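Local coordinates for protein polyketide synthase (Lyngbya majuscula 19L, PDB 3QIT) that probably hydrolyses the acyl thioester at the end of curacin A biosynthesis and drives decarboxylation with loss of sulfate to give a terminal alkene, at residues Ile16-Trp21 with Asp86-Glu91; Thr80-Ile85 with Ala109-Ser114; Ile35-Leu40 with Val100-Gly105; Ser67-Leu70 with Ser75-Ser78; Val28-His33 with Gln90-Gln95. All blocks are in the same frame, centred on the assembly; numbering follows the deposited sequence. Where two conformers were deposited one is given.

Contact 1 (Ile16-Trp21 with Asp86-Glu91); sequences ICLCSW and DRVIQE
Glu91 OE1 is gripped twice by Arg87, whose aliphatic CG lies 4.4 Å from Ile16 CD1 across the contact. The main bond is a salt bridge between residues four apart in sequence, 3.0 Å from Arg87 NH1 to Glu91 OE1, and Arg87 NH2 adds a weak one. The oxygen lies near the guanidinium plane, yet it is met on its anti side with NH1 32° out of the carboxylate plane. This charged pair stays on the helix; what crosses to the strand is apolar. Val88 straddles one methyl of Leu18: Leu18 CD2 is 3.9 Å from Val88 CG2 and equally far from Val88 CG1. With Val88 CG1 anti to the backbone N (chi1 172°), CG2 also comes within 4.2 Å of Ile16 CG2. Gln90 NE2 bonds back to Asp86 O (3.2 Å), which already accepts from Gln90 N, while Asp86 OD2 forms a salt bridge with Arg116. The segment axes approach to 11.0 Å and cross at -56°. Val88 of helix 78-91 thus sits against Ile16 and Leu18, neighbours on one side of strand 14-21, the helix-on-sheet layering of the alpha/beta hydrolase fold.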
# COMPACT_ATOMS: atom_id res chain seq x y z
N ILE B 16 12.00 12.56 -4.24
CA ILE B 16 11.12 12.89 -5.37
C ILE B 16 11.88 13.84 -6.29
O ILE B 16 12.29 14.89 -5.86
CB ILE B 16 9.86 13.62 -4.88
CG1 ILE B 16 9.05 12.72 -3.92
CG2 ILE B 16 8.97 14.05 -6.09
CD1 ILE B 16 7.94 13.49 -3.17
N CYS B 17 12.00 13.49 -7.57
CA CYS B 17 12.60 14.43 -8.54
C CYS B 17 11.50 15.33 -9.10
O CYS B 17 10.50 14.82 -9.64
CB CYS B 17 13.24 13.67 -9.71
SG CYS B 17 14.05 14.86 -10.87
N LEU B 18 11.67 16.65 -8.99
CA LEU B 18 10.73 17.58 -9.63
C LEU B 18 11.37 18.15 -10.89
O LEU B 18 12.38 18.83 -10.80
CB LEU B 18 10.43 18.74 -8.67
CG LEU B 18 9.74 18.41 -7.34
CD1 LEU B 18 9.46 19.73 -6.57
CD2 LEU B 18 8.45 17.67 -7.57
N CYS B 19 10.80 17.86 -12.06
CA CYS B 19 11.30 18.46 -13.29
C CYS B 19 10.57 19.77 -13.44
O CYS B 19 9.36 19.84 -13.20
CB CYS B 19 10.98 17.61 -14.50
SG CYS B 19 11.68 15.94 -14.45
N SER B 20 11.28 20.83 -13.80
CA SER B 20 10.61 22.11 -13.95
C SER B 20 11.15 22.93 -15.12
O SER B 20 12.32 22.79 -15.51
CB SER B 20 10.70 22.94 -12.66
OG SER B 20 12.01 23.42 -12.45
N TRP B 21 10.27 23.76 -15.67
CA TRP B 21 10.61 24.68 -16.75
C TRP B 21 10.04 26.03 -16.36
O TRP B 21 8.96 26.10 -15.77
CB TRP B 21 9.99 24.25 -18.08
CG TRP B 21 10.41 22.91 -18.59
CD1 TRP B 21 11.35 22.65 -19.53
CD2 TRP B 21 9.88 21.64 -18.18
NE1 TRP B 21 11.44 21.29 -19.75
CE2 TRP B 21 10.53 20.65 -18.95
CE3 TRP B 21 8.88 21.25 -17.28
CZ2 TRP B 21 10.25 19.27 -18.80
CZ3 TRP B 21 8.60 19.88 -17.12
CH2 TRP B 21 9.27 18.92 -17.90
N ASP B 86 0.33 14.93 -3.10
CA ASP B 86 -0.06 15.83 -1.99
C ASP B 86 1.18 16.50 -1.39
O ASP B 86 1.20 17.72 -1.14
CB ASP B 86 -0.79 15.04 -0.90
CG ASP B 86 -1.70 15.91 -0.01
OD1 ASP B 86 -2.21 16.96 -0.46
OD2 ASP B 86 -1.92 15.50 1.15
N ARG B 87 2.24 15.72 -1.17
CA ARG B 87 3.49 16.29 -0.66
C ARG B 87 4.08 17.35 -1.60
O ARG B 87 4.54 18.40 -1.14
CB ARG B 87 4.52 15.17 -0.41
CG ARG B 87 5.87 15.68 0.08
CD ARG B 87 5.71 16.35 1.45
NE ARG B 87 6.97 16.90 1.93
CZ ARG B 87 7.38 18.14 1.68
NH1 ARG B 87 6.63 18.97 0.95
NH2 ARG B 87 8.54 18.57 2.17
N VAL B 88 4.05 17.09 -2.91
CA VAL B 88 4.54 18.04 -3.91
C VAL B 88 3.73 19.34 -3.86
O VAL B 88 4.30 20.44 -3.87
CB VAL B 88 4.48 17.45 -5.35
CG1 VAL B 88 4.82 18.53 -6.36
CG2 VAL B 88 5.46 16.26 -5.50
N ILE B 89 2.41 19.21 -3.75
CA ILE B 89 1.55 20.41 -3.65
C ILE B 89 1.89 21.23 -2.42
O ILE B 89 1.97 22.48 -2.49
CB ILE B 89 0.07 20.04 -3.68
CG1 ILE B 89 -0.29 19.54 -5.07
CG2 ILE B 89 -0.82 21.28 -3.35
CD1 ILE B 89 -1.58 18.75 -5.14
N GLN B 90 2.13 20.56 -1.30
CA GLN B 90 2.49 21.25 -0.06
C GLN B 90 3.79 22.04 -0.23
O GLN B 90 4.01 23.03 0.47
CB GLN B 90 2.62 20.29 1.14
CG GLN B 90 1.40 19.39 1.45
CD GLN B 90 0.04 20.08 1.35
OE1 GLN B 90 -0.23 21.07 2.05
NE2 GLN B 90 -0.84 19.54 0.50
N GLU B 91 4.63 21.62 -1.17
CA GLU B 91 5.91 22.27 -1.42
C GLU B 91 5.77 23.50 -2.34
O GLU B 91 6.64 24.37 -2.35
CB GLU B 91 6.91 21.26 -2.00
CG GLU B 91 8.38 21.69 -1.98
CD GLU B 91 9.01 21.73 -0.59
OE1 GLU B 91 8.35 21.36 0.41
OE2 GLU B 91 10.18 22.15 -0.51

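Contact 2 (Thr80-Ile85 with Ala109-Ser114); sequences TFLAQI and ATAIAS
Leu82 and Ala111 make the closest apolar touch between residues 80-85 and 109-114, with Leu82 CD2 3.6 Å from Ala111 CB and Leu82 CD1 at 3.8 Å from the same methyl. The leucine therefore meets the alanine methyl with both branches, although Leu82 was modelled in two conformers and this closeness belongs to one of them. One turn on, Ile85 and Ile112 meet branch to branch, Ile85 CG2 lying 4.2 Å from Ile112 CG2. Ile112 keeps CG1 anti to its backbone N (chi1 -158°), and its chain then bends so that CD1 comes to 4.1 Å from Leu82 O, a van der Waals touch of a methyl on a carbonyl. No hydrogen bond crosses between the segments; within one of them, Ser114 OG donates to Ala111 O over 2.7 Å, which turns that hydroxyl back on its own backbone. Leu108 of helix 104-115 adds to the apolar layer at Leu82 and Ile85, and Leu144 of the second subunit packs on Leu82. The axes of the two segments are 10.0 Å apart at -59°. With no polar bond crossing between these buried side chains, the pairing rests on shape and the exclusion of water.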
# COMPACT_ATOMS: atom_id res chain seq x y z
N THR B 80 0.06 5.58 -2.22
CA THR B 80 1.43 6.10 -2.20
C THR B 80 1.64 7.21 -3.23
O THR B 80 2.16 8.27 -2.89
CB THR B 80 2.45 4.98 -2.42
OG1 THR B 80 2.44 4.11 -1.28
CG2 THR B 80 3.85 5.56 -2.64
N PHE B 81 1.23 6.98 -4.49
CA PHE B 81 1.36 8.07 -5.48
C PHE B 81 0.55 9.30 -5.10
O PHE B 81 0.98 10.45 -5.34
CB PHE B 81 0.98 7.60 -6.89
CG PHE B 81 1.90 6.54 -7.46
CD1 PHE B 81 3.29 6.66 -7.36
CD2 PHE B 81 1.39 5.44 -8.15
CE1 PHE B 81 4.15 5.71 -7.88
CE2 PHE B 81 2.24 4.46 -8.68
CZ PHE B 81 3.63 4.60 -8.55
N LEU B 82 -0.64 9.09 -4.55
CA LEU B 82 -1.46 10.23 -4.13
C LEU B 82 -0.79 11.02 -3.01
O LEU B 82 -0.78 12.24 -3.02
CB LEU B 82 -2.85 9.77 -3.70
CG LEU B 82 -3.75 9.43 -4.87
CD1 LEU B 82 -5.07 8.86 -4.35
CD2 LEU B 82 -3.98 10.65 -5.75
N ALA B 83 -0.22 10.30 -2.04
CA ALA B 83 0.48 10.97 -0.95
C ALA B 83 1.69 11.76 -1.47
O ALA B 83 2.03 12.82 -0.94
CB ALA B 83 0.93 9.93 0.14
N GLN B 84 2.38 11.19 -2.46
CA GLN B 84 3.52 11.82 -3.08
C GLN B 84 3.08 13.13 -3.76
O GLN B 84 3.74 14.15 -3.60
CB GLN B 84 4.15 10.89 -4.15
CG GLN B 84 5.41 11.46 -4.80
CD GLN B 84 5.86 10.68 -6.05
OE1 GLN B 84 5.36 9.58 -6.37
NE2 GLN B 84 6.84 11.25 -6.75
N ILE B 85 1.99 13.07 -4.54
CA ILE B 85 1.48 14.29 -5.19
C ILE B 85 1.02 15.36 -4.15
O ILE B 85 1.32 16.54 -4.31
CB ILE B 85 0.38 13.99 -6.21
CG1 ILE B 85 0.95 13.17 -7.36
CG2 ILE B 85 -0.28 15.30 -6.75
CD1 ILE B 85 -0.09 12.46 -8.18
N ALA B 109 -4.74 12.86 -10.71
CA ALA B 109 -5.14 14.26 -10.67
C ALA B 109 -6.57 14.39 -10.18
O ALA B 109 -6.86 15.28 -9.38
CB ALA B 109 -4.97 14.90 -12.03
N THR B 110 -7.48 13.52 -10.64
CA THR B 110 -8.87 13.60 -10.16
C THR B 110 -8.97 13.35 -8.66
O THR B 110 -9.76 13.98 -7.94
CB THR B 110 -9.88 12.66 -10.89
OG1 THR B 110 -9.57 11.28 -10.65
CG2 THR B 110 -9.90 12.92 -12.38
N ALA B 111 -8.18 12.41 -8.17
CA ALA B 111 -8.23 12.09 -6.76
C ALA B 111 -7.70 13.24 -5.93
O ALA B 111 -8.33 13.65 -4.95
CB ALA B 111 -7.49 10.79 -6.48
N ILE B 112 -6.59 13.83 -6.35
CA ILE B 112 -6.05 14.94 -5.56
C ILE B 112 -6.95 16.19 -5.60
O ILE B 112 -7.12 16.85 -4.59
CB ILE B 112 -4.56 15.23 -5.85
CG1 ILE B 112 -3.90 15.97 -4.67
CG2 ILE B 112 -4.39 16.05 -7.08
CD1 ILE B 112 -3.63 15.11 -3.45
N ALA B 113 -7.59 16.43 -6.75
CA ALA B 113 -8.55 17.53 -6.90
C ALA B 113 -9.78 17.31 -6.05
O ALA B 113 -10.39 18.27 -5.59
CB ALA B 113 -8.94 17.74 -8.38
N SER B 114 -10.14 16.05 -5.82
CA SER B 114 -11.29 15.72 -4.97
C SER B 114 -10.97 15.98 -3.50
O SER B 114 -11.85 16.39 -2.74
CB SER B 114 -11.78 14.28 -5.20
OG SER B 114 -10.97 13.31 -4.55

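Contact 3 (Ile35-Leu40 with Val100-Gly105); sequences ILEQGL and VGHSMG
Ile35 and Met104 bring their ends together beside the probable nucleophile elbow, Ile35 CD1 lying 3.7 Å from Met104 CE and 3.9 Å from Met104 SD. Ile35 holds CG1 anti to the backbone N (chi1 -163°), which carries CD1 to the Met104 methyl. Met104 runs extended through its first two torsions and turns at chi3 (77°), which brings CE against the isoleucine. Nearby, one water accepts from both backbones, 2.9 Å from Ile35 N and 3.0 Å from Met104 N. Two amides converging on one oxygen beside Ser103 are consistent with the oxyanion hole of alpha/beta hydrolases. Glu37, extended beyond CG, crosses His102 at about a right angle, its carboxylate plane 86° from the ring. Glu37 OE2 and His102 ND1 stand 4.0 Å apart, and a second water links them, 2.8 Å from His102 ND1 and more weakly bonded to Glu37 OE2. The stronger partners lie elsewhere: His272 for Glu37 OE1, and His269 O for His102 NE2. Ser103, at the strained turn of the GxSxG elbow, probably forms a triad with His269 and Glu127. The elbow joins strand 97-102, between strands 28-32 and 120-126, to helix 104-115, while residues 35-40 lead from strand 28-32 toward helix 43-51.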
# COMPACT_ATOMS: atom_id res chain seq x y z
N ILE B 35 1.75 5.88 -16.37
CA ILE B 35 2.59 4.76 -15.95
C ILE B 35 3.73 4.55 -16.93
O ILE B 35 3.56 4.66 -18.16
CB ILE B 35 1.72 3.46 -15.77
CG1 ILE B 35 2.46 2.42 -14.95
CG2 ILE B 35 1.28 2.88 -17.11
CD1 ILE B 35 2.58 2.76 -13.52
N LEU B 36 4.89 4.22 -16.37
CA LEU B 36 6.15 3.98 -17.09
C LEU B 36 6.79 5.22 -17.67
O LEU B 36 7.93 5.15 -18.13
CB LEU B 36 6.01 2.90 -18.16
CG LEU B 36 5.44 1.59 -17.66
CD1 LEU B 36 5.51 0.58 -18.79
CD2 LEU B 36 6.19 1.10 -16.43
N GLU B 37 6.10 6.36 -17.65
CA GLU B 37 6.71 7.60 -18.19
C GLU B 37 7.53 8.38 -17.14
O GLU B 37 8.06 7.78 -16.22
CB GLU B 37 5.68 8.44 -18.93
CG GLU B 37 5.19 7.70 -20.19
CD GLU B 37 4.39 8.56 -21.13
OE1 GLU B 37 4.98 9.40 -21.85
OE2 GLU B 37 3.16 8.38 -21.16
N GLN B 38 7.67 9.70 -17.32
CA GLN B 38 8.57 10.47 -16.46
C GLN B 38 8.22 11.93 -16.65
O GLN B 38 7.54 12.29 -17.61
CB GLN B 38 10.05 10.25 -16.88
CG GLN B 38 10.30 10.50 -18.36
CD GLN B 38 11.76 10.33 -18.74
OE1 GLN B 38 12.66 10.82 -18.06
NE2 GLN B 38 12.00 9.60 -19.83
N GLY B 39 8.67 12.78 -15.74
CA GLY B 39 8.31 14.21 -15.82
C GLY B 39 8.78 14.87 -17.09
O GLY B 39 8.07 15.72 -17.65
N LEU B 40 9.93 14.43 -17.60
CA LEU B 40 10.47 14.96 -18.85
C LEU B 40 9.55 14.73 -20.05
O LEU B 40 9.62 15.49 -21.00
CB LEU B 40 11.87 14.39 -19.11
CG LEU B 40 12.58 14.72 -20.42
CD1 LEU B 40 12.85 16.19 -20.57
CD2 LEU B 40 13.85 13.93 -20.55
N VAL B 100 -2.71 19.23 -14.36
CA VAL B 100 -2.87 18.54 -15.64
C VAL B 100 -2.40 17.11 -15.41
O VAL B 100 -1.36 16.89 -14.77
CB VAL B 100 -1.99 19.17 -16.72
CG1 VAL B 100 -2.29 18.50 -18.09
CG2 VAL B 100 -2.24 20.69 -16.79
N GLY B 101 -3.13 16.12 -15.91
CA GLY B 101 -2.70 14.72 -15.74
C GLY B 101 -2.98 13.97 -17.01
O GLY B 101 -3.93 14.30 -17.71
N HIS B 102 -2.15 12.97 -17.32
CA HIS B 102 -2.33 12.16 -18.52
C HIS B 102 -2.52 10.68 -18.14
O HIS B 102 -1.68 10.11 -17.43
CB HIS B 102 -1.11 12.23 -19.43
CG HIS B 102 -1.20 11.30 -20.60
ND1 HIS B 102 -0.39 10.19 -20.73
CD2 HIS B 102 -2.02 11.30 -21.67
CE1 HIS B 102 -0.71 9.55 -21.85
NE2 HIS B 102 -1.70 10.20 -22.43
N SER B 103 -3.60 10.08 -18.62
CA SER B 103 -3.89 8.63 -18.37
C SER B 103 -3.92 8.27 -16.87
O SER B 103 -4.74 8.83 -16.15
CB SER B 103 -2.92 7.75 -19.16
OG SER B 103 -3.39 6.41 -19.17
N MET B 104 -3.07 7.35 -16.38
CA MET B 104 -2.98 7.17 -14.91
C MET B 104 -2.78 8.49 -14.14
O MET B 104 -3.31 8.67 -13.03
CB MET B 104 -1.89 6.17 -14.49
CG MET B 104 -1.85 5.96 -12.97
SD MET B 104 -0.51 4.85 -12.47
CE MET B 104 0.89 5.95 -12.61
N GLY B 105 -2.00 9.41 -14.71
CA GLY B 105 -1.80 10.70 -14.09
C GLY B 105 -3.08 11.53 -14.01
O GLY B 105 -3.25 12.30 -13.09
O HOH W 1 -0.86 5.62 -17.55
O HOH W 2 2.17 10.19 -19.56

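Contact 4 (Ser67-Leu70 with Ser75-Ser78); sequences SSHL and SYSS
Leu70 lies over one face of the Tyr76 ring. Its CD1 stands 4.0 Å from the ring centroid and 23° off the normal, a CH-pi contact, and farther along the ring Leu70 CB is 3.7 Å from Tyr76 CZ. With Leu70 CG anti to the carbonyl carbon (chi1 -53°), the side chain runs back along the ring toward the tyrosine's own backbone, where Leu70 CD1 also reaches Ser75 CB at 3.7 Å. At the far end of the ring the phenol oxygen takes up the leucine backbone: Leu70 N donates to Tyr76 OH over 2.9 Å, nearly straight at 166°. Tyr76 OH also hydrogen-bonds Asp202, so this one oxygen ties residues 67-70 to another loop as well, and it lies 3.4 Å from His69 CA. A phenylalanine in place of Tyr76 would probably keep the ring over Leu70 but leave the Leu70 N-H and Asp202 without their shared partner, freeing this part of the loop to shift. Beyond the ring, Ser77 OG caps Thr80 N at the start of helix 78-91, and Phe81 of that helix touches Tyr76. Ser75 OG hydrogen-bonds Ser75 OG of the second subunit, and Met72 of that subunit packs on Leu70, so this part of the loop also lies at the interface between the two subunits. Here a long loop of the alpha/beta hydrolase fold, running from strand 55-59 to helix 78-91, folds back on itself around the Tyr76 ring, just before the N-cap residue Ser77.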
# COMPACT_ATOMS: atom_id res chain seq x y z
N SER B 67 13.14 9.71 -9.74
CA SER B 67 12.69 9.54 -8.36
C SER B 67 13.15 8.17 -7.81
O SER B 67 13.42 7.24 -8.57
CB SER B 67 11.17 9.66 -8.21
OG SER B 67 10.78 11.01 -8.31
N SER B 68 13.24 8.08 -6.48
CA SER B 68 13.64 6.82 -5.82
C SER B 68 12.79 5.64 -6.22
O SER B 68 11.59 5.77 -6.49
CB SER B 68 13.49 6.95 -4.29
OG SER B 68 14.35 7.93 -3.83
N HIS B 69 13.43 4.47 -6.22
CA HIS B 69 12.67 3.21 -6.27
C HIS B 69 12.27 2.87 -4.84
O HIS B 69 13.06 3.10 -3.89
CB HIS B 69 13.52 2.09 -6.85
CG HIS B 69 13.91 2.29 -8.28
ND1 HIS B 69 14.51 1.31 -9.04
CD2 HIS B 69 13.79 3.38 -9.08
CE1 HIS B 69 14.74 1.78 -10.25
NE2 HIS B 69 14.33 3.04 -10.30
N LEU B 70 11.08 2.29 -4.69
CA LEU B 70 10.60 1.89 -3.37
C LEU B 70 11.10 0.49 -3.08
O LEU B 70 10.75 -0.47 -3.79
CB LEU B 70 9.07 2.00 -3.28
CG LEU B 70 8.53 3.40 -3.69
CD1 LEU B 70 7.01 3.47 -3.56
CD2 LEU B 70 9.19 4.49 -2.82
N SER B 75 4.87 -1.07 -1.42
CA SER B 75 4.77 0.40 -1.28
C SER B 75 4.20 1.04 -2.53
O SER B 75 3.69 2.17 -2.46
CB SER B 75 6.15 1.00 -0.94
OG SER B 75 6.62 0.51 0.32
N TYR B 76 4.31 0.37 -3.68
CA TYR B 76 3.75 0.90 -4.93
C TYR B 76 2.24 0.70 -4.93
O TYR B 76 1.73 -0.44 -5.04
CB TYR B 76 4.38 0.22 -6.15
CG TYR B 76 5.81 0.62 -6.42
CD1 TYR B 76 6.13 1.90 -6.84
CD2 TYR B 76 6.85 -0.30 -6.25
CE1 TYR B 76 7.45 2.27 -7.10
CE2 TYR B 76 8.19 0.06 -6.49
CZ TYR B 76 8.48 1.34 -6.90
OH TYR B 76 9.80 1.63 -7.16
N SER B 77 1.52 1.80 -4.77
CA SER B 77 0.05 1.76 -4.73
C SER B 77 -0.43 3.13 -5.17
O SER B 77 0.35 4.11 -5.12
CB SER B 77 -0.44 1.47 -3.31
OG SER B 77 -0.07 2.51 -2.40
N SER B 78 -1.69 3.22 -5.59
CA SER B 78 -2.28 4.52 -5.91
C SER B 78 -2.22 5.46 -4.70
O SER B 78 -1.97 6.65 -4.87
CB SER B 78 -3.72 4.38 -6.41
OG SER B 78 -4.46 3.54 -5.55

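Contact 5 (Val28-His33 with Gln90-Gln95); sequences VVLCIH and QELPDQ
In the alpha/beta hydrolase fold a beta-alpha-beta crossover leads from strand 55-59 through helix 78-91 to strand 97-102, passing over strand 28-32, which lies between those two strands in the sheet. This contact is where the end of that crossover, just past the helix, comes down on the bridged strand, and Leu92 makes most of it. Its CD1 sits over two strand residues that face the same side of the sheet, 4.0 Å from Val28 CG1 and 4.2 Å from Leu30 CD2. Leu92 holds CG anti to its carbonyl carbon (chi1 -62°), and the branch so directed reaches down toward the sheet while the backbones stay well apart, 8.1 Å between the CA atoms of Val28 and Leu92. Val28 and Leu92 approach at a slant, and the interface is small at 140 Å². No hydrogen bond joins the two segments. The strand instead gets its backbone bonds in the sheet, where Val28 pairs with Leu98 and Leu30 with Leu98 and Val100. Leu97 also touches Leu92, and Ile89 of helix 78-91 touches Leu30, so the apolar layer continues beyond both segments. After Leu92 the chain turns toward strand 97-102 through an inverse gamma turn centred on Asp94, closed by a weak bond of 3.0 Å from Gln95 N to Pro93 O. Pro93, exposed to solvent, closes the margin of the contact: its ring carbon CD lies 4.2 Å from Val28 CG2.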
# COMPACT_ATOMS: atom_id res chain seq x y z
N VAL B 28 1.95 28.34 -11.30
CA VAL B 28 2.33 26.94 -11.50
C VAL B 28 1.35 26.16 -12.37
O VAL B 28 0.14 26.24 -12.18
CB VAL B 28 2.52 26.22 -10.14
CG1 VAL B 28 2.69 24.68 -10.34
CG2 VAL B 28 3.71 26.83 -9.37
N VAL B 29 1.90 25.37 -13.29
CA VAL B 29 1.16 24.29 -13.94
C VAL B 29 1.79 23.00 -13.44
O VAL B 29 2.96 22.73 -13.71
CB VAL B 29 1.25 24.35 -15.47
CG1 VAL B 29 0.42 23.23 -16.14
CG2 VAL B 29 0.71 25.72 -15.98
N LEU B 30 1.01 22.22 -12.71
CA LEU B 30 1.49 20.95 -12.16
C LEU B 30 1.00 19.82 -13.08
O LEU B 30 -0.20 19.65 -13.26
CB LEU B 30 1.00 20.78 -10.72
CG LEU B 30 1.28 19.43 -10.02
CD1 LEU B 30 2.79 19.21 -9.94
CD2 LEU B 30 0.69 19.49 -8.63
N CYS B 31 1.94 19.04 -13.63
CA CYS B 31 1.64 17.99 -14.63
C CYS B 31 2.02 16.62 -14.05
O CYS B 31 3.14 16.43 -13.58
CB CYS B 31 2.47 18.19 -15.89
SG CYS B 31 2.21 19.82 -16.67
N ILE B 32 1.09 15.67 -14.15
CA ILE B 32 1.30 14.31 -13.62
C ILE B 32 1.32 13.32 -14.80
O ILE B 32 0.30 13.13 -15.51
CB ILE B 32 0.17 13.90 -12.60
CG1 ILE B 32 -0.06 15.01 -11.54
CG2 ILE B 32 0.49 12.54 -11.93
CD1 ILE B 32 1.15 15.31 -10.67
N HIS B 33 2.49 12.71 -15.03
CA HIS B 33 2.66 11.72 -16.11
C HIS B 33 1.95 10.39 -15.81
O HIS B 33 1.50 10.17 -14.71
CB HIS B 33 4.17 11.47 -16.40
CG HIS B 33 4.91 10.78 -15.29
ND1 HIS B 33 4.83 9.42 -15.09
CD2 HIS B 33 5.76 11.25 -14.34
CE1 HIS B 33 5.59 9.07 -14.06
NE2 HIS B 33 6.16 10.16 -13.59
N GLN B 90 2.13 20.56 -1.30
CA GLN B 90 2.49 21.25 -0.06
C GLN B 90 3.79 22.04 -0.23
O GLN B 90 4.01 23.03 0.47
CB GLN B 90 2.62 20.29 1.14
CG GLN B 90 1.40 19.39 1.45
CD GLN B 90 0.04 20.08 1.35
OE1 GLN B 90 -0.23 21.07 2.05
NE2 GLN B 90 -0.84 19.54 0.50
N GLU B 91 4.63 21.62 -1.17
CA GLU B 91 5.91 22.27 -1.42
C GLU B 91 5.77 23.50 -2.34
O GLU B 91 6.64 24.37 -2.35
CB GLU B 91 6.91 21.26 -2.00
CG GLU B 91 8.38 21.69 -1.98
CD GLU B 91 9.01 21.73 -0.59
OE1 GLU B 91 8.35 21.36 0.41
OE2 GLU B 91 10.18 22.15 -0.51
N LEU B 92 4.68 23.55 -3.10
CA LEU B 92 4.45 24.64 -4.06
C LEU B 92 3.82 25.84 -3.37
O LEU B 92 3.34 25.71 -2.24
CB LEU B 92 3.59 24.14 -5.25
CG LEU B 92 4.25 23.01 -6.06
CD1 LEU B 92 3.29 22.46 -7.12
CD2 LEU B 92 5.57 23.47 -6.70
N PRO B 93 3.85 27.01 -4.03
CA PRO B 93 3.24 28.21 -3.44
C PRO B 93 1.77 27.99 -3.11
O PRO B 93 1.10 27.18 -3.74
CB PRO B 93 3.38 29.25 -4.56
CG PRO B 93 4.63 28.86 -5.25
CD PRO B 93 4.61 27.34 -5.25
N ASP B 94 1.29 28.72 -2.10
CA ASP B 94 -0.10 28.64 -1.65
C ASP B 94 -1.02 29.54 -2.49
O ASP B 94 -1.53 30.55 -2.00
CB ASP B 94 -0.17 28.98 -0.16
CG ASP B 94 -1.55 28.70 0.45
OD1 ASP B 94 -2.36 27.97 -0.17
OD2 ASP B 94 -1.81 29.23 1.55
N GLN B 95 -1.18 29.17 -3.76
CA GLN B 95 -2.04 29.85 -4.74
C GLN B 95 -2.67 28.74 -5.59
O GLN B 95 -1.96 27.81 -5.99
CB GLN B 95 -1.22 30.74 -5.68
CG GLN B 95 -0.53 31.94 -5.04
CD GLN B 95 -1.52 32.93 -4.43
OE1 GLN B 95 -2.60 33.17 -4.97
NE2 GLN B 95 -1.14 33.50 -3.29

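Contacts 1, 2 and 5 all draw on helix 78-91 or its end: contact 1 sets it on strand 14-21, contact 5 sets its exit on strand 28-32, and contact 2 pairs it with helix 104-115. All the touching residues of contact 2 are buried and apolar, whereas contacts 1 and 5 run out to solvent, with a salt bridge or a proline at their margins. Contact 3, whose centre lies about 2 Å from the centre of the chain, differs in chemistry, with two waters between polar groups beside the probable nucleophile; its strand 97-102 bonds strand 28-32 of contact 5. Contact 4 lies in the loop feeding helix 78-91 and, like contact 2, reaches the second subunit.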